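Local coordinates for protein serine acetyltransferase (Neisseria gonorrhoeae, PDB 6WYE) that probably catalyses transfer of the acetyl group from acetyl-CoA to L-serine, giving O-acetyl-L-serine in the first step of cysteine biosynthesis from serine, at residues Leu61-Leu66 and Leu70-Ser75. Sequence-based numbering, arbitrary orientation.
Sequences LRHESL and LAYHLS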
loop_
_atom_site.group_PDB
_atom_site.type_symbol
_atom_site.label_atom_id
_atom_site.label_comp_id
_atom_site.label_asym_id
_atom_site.label_seq_id
_atom_site.Cartn_x
_atom_site.Cartn_y
_atom_site.Cartn_z
ATOM N N LEU A 61 17.359 -9.289 -13.572
ATOM C CA LEU A 61 18.759 -9.076 -13.958
ATOM C C LEU A 61 19.693 -8.933 -12.756
ATOM O O LEU A 61 20.860 -9.329 -12.841
ATOM C CB LEU A 61 18.877 -7.861 -14.882
ATOM C CG LEU A 61 18.058 -7.924 -16.173
ATOM C CD1 LEU A 61 18.274 -6.659 -16.974
ATOM C CD2 LEU A 61 18.423 -9.149 -17.024
ATOM N N ARG A 62 19.221 -8.381 -11.634
ATOM C CA ARG A 62 20.087 -8.277 -10.463
ATOM C C ARG A 62 20.285 -9.611 -9.746
ATOM O O ARG A 62 21.076 -9.673 -8.799
ATOM C CB ARG A 62 19.547 -7.233 -9.473
ATOM N N HIS A 63 19.598 -10.672 -10.158
ATOM C CA HIS A 63 19.736 -11.959 -9.493
ATOM C C HIS A 63 20.790 -12.820 -10.183
ATOM O O HIS A 63 21.131 -12.616 -11.348
ATOM C CB HIS A 63 18.400 -12.706 -9.472
ATOM C CG HIS A 63 17.333 -11.982 -8.723
ATOM N ND1 HIS A 63 17.020 -12.269 -7.414
ATOM C CD2 HIS A 63 16.533 -10.955 -9.087
ATOM C CE1 HIS A 63 16.065 -11.455 -7.005
ATOM N NE2 HIS A 63 15.744 -10.654 -8.004
ATOM N N GLU A 64 21.286 -13.811 -9.442
ATOM C CA GLU A 64 22.349 -14.682 -9.923
ATOM C C GLU A 64 21.850 -16.039 -10.400
ATOM O O GLU A 64 22.655 -16.821 -10.919
ATOM C CB GLU A 64 23.403 -14.890 -8.826
ATOM N N SER A 65 20.563 -16.353 -10.229
ATOM C CA SER A 65 20.067 -17.662 -10.638
ATOM C C SER A 65 18.575 -17.589 -10.927
ATOM O O SER A 65 17.857 -16.731 -10.403
ATOM C CB SER A 65 20.340 -18.734 -9.579
ATOM O OG SER A 65 19.569 -18.504 -8.404
ATOM N N LEU A 66 18.120 -18.525 -11.765
ATOM C CA LEU A 66 16.700 -18.620 -12.079
ATOM C C LEU A 66 15.875 -18.885 -10.825
ATOM O O LEU A 66 14.776 -18.343 -10.673
ATOM C CB LEU A 66 16.467 -19.717 -13.116
ATOM C CG LEU A 66 15.011 -19.934 -13.526
ATOM C CD1 LEU A 66 14.522 -18.769 -14.391
ATOM C CD2 LEU A 66 14.870 -21.247 -14.263
ATOM N N LEU A 70 12.669 -16.766 -9.520
ATOM C CA LEU A 70 11.350 -17.341 -9.272
ATOM C C LEU A 70 10.874 -17.044 -7.854
ATOM O O LEU A 70 9.747 -16.573 -7.648
ATOM C CB LEU A 70 11.389 -18.842 -9.518
ATOM C CG LEU A 70 10.051 -19.567 -9.315
ATOM C CD1 LEU A 70 9.085 -19.270 -10.472
ATOM C CD2 LEU A 70 10.302 -21.054 -9.187
ATOM N N ALA A 71 11.740 -17.263 -6.865
ATOM C CA ALA A 71 11.365 -16.970 -5.484
ATOM C C ALA A 71 10.959 -15.514 -5.330
ATOM O O ALA A 71 9.982 -15.200 -4.636
ATOM C CB ALA A 71 12.524 -17.298 -4.538
ATOM N N TYR A 72 11.697 -14.610 -5.979
ATOM C CA TYR A 72 11.387 -13.187 -5.888
ATOM C C TYR A 72 10.033 -12.876 -6.520
ATOM O O TYR A 72 9.195 -12.201 -5.916
ATOM C CB TYR A 72 12.498 -12.377 -6.550
ATOM C CG TYR A 72 12.468 -10.894 -6.274
ATOM C CD1 TYR A 72 13.098 -10.366 -5.158
ATOM C CD2 TYR A 72 11.837 -10.018 -7.148
ATOM C CE1 TYR A 72 13.088 -8.995 -4.908
ATOM C CE2 TYR A 72 11.835 -8.644 -6.916
ATOM C CZ TYR A 72 12.459 -8.144 -5.799
ATOM O OH TYR A 72 12.448 -6.791 -5.560
ATOM N N HIS A 73 9.806 -13.361 -7.720
ATOM C CA HIS A 73 8.543 -13.051 -8.431
ATOM C C HIS A 73 7.346 -13.684 -7.729
ATOM O O HIS A 73 6.358 -13.023 -7.594
ATOM C CB HIS A 73 8.640 -13.487 -9.881
ATOM C CG HIS A 73 7.675 -12.839 -10.800
ATOM N ND1 HIS A 73 7.352 -11.533 -10.723
ATOM C CD2 HIS A 73 7.004 -13.326 -11.847
ATOM C CE1 HIS A 73 6.530 -11.243 -11.681
ATOM N NE2 HIS A 73 6.293 -12.315 -12.364
ATOM N N LEU A 74 7.469 -14.929 -7.319
ATOM C CA LEU A 74 6.357 -15.587 -6.635
ATOM C C LEU A 74 6.000 -14.877 -5.337
ATOM O O LEU A 74 4.816 -14.691 -5.023
ATOM C CB LEU A 74 6.704 -17.051 -6.346
ATOM C CG LEU A 74 6.790 -17.995 -7.543
ATOM C CD1 LEU A 74 7.001 -19.428 -7.067
ATOM C CD2 LEU A 74 5.524 -17.875 -8.397
ATOM N N SER A 75 7.009 -14.469 -4.563
ATOM C CA SER A 75 6.702 -13.774 -3.320
ATOM C C SER A 75 6.048 -12.429 -3.600
ATOM O O SER A 75 5.163 -12.004 -2.845
ATOM C CB SER A 75 7.966 -13.617 -2.469
ATOM O OG SER A 75 8.876 -12.718 -3.082
#
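The imidazole of H63 points its edge at one face of the Y72 ring, an offset edge-to-face pair with ring centroids 5.0 Å apart and planes inclined at 61°. Two corners of the imidazole do the touching. H63 CE1 lies 3.7 Å from Y72 CD1 and equally near Y72 CB, whereas H63 NE2 stands over the phenol face off its middle, 3.7 Å from Y72 CG. The contact therefore falls on the root of the tyrosine ring, away from its hydroxyl end. With its CG anti to the carbonyl carbon (chi1 -62°), H63 extends across to the helix; Y72 meets it with CG anti to the backbone N (chi1 -167°), and the two side chains cross at about a right angle. Both imidazole nitrogens are hydrogen-bonded, NE2 to the carbonyl of Q58 in the preceding helix and ND1 to S68 OG in the first turn of helix 66-78, which should limit rotation of the ring. Y72 is held further by an edge-to-face contact with F89 and a cation-pi contact with R86 of a second subunit. In the backbone, L70 N donates to L66 O at 2.9 Å, and the side chains of both leucines turn into the neighbouring helices. The L66–L70 bond is an i to i+4 bond of the first turn of helix 66-78, begun by S65 as N-cap with OG on S68 N: a capped helix start after a short interhelical loop, in the helical N-terminal domain of serine acetyltransferases.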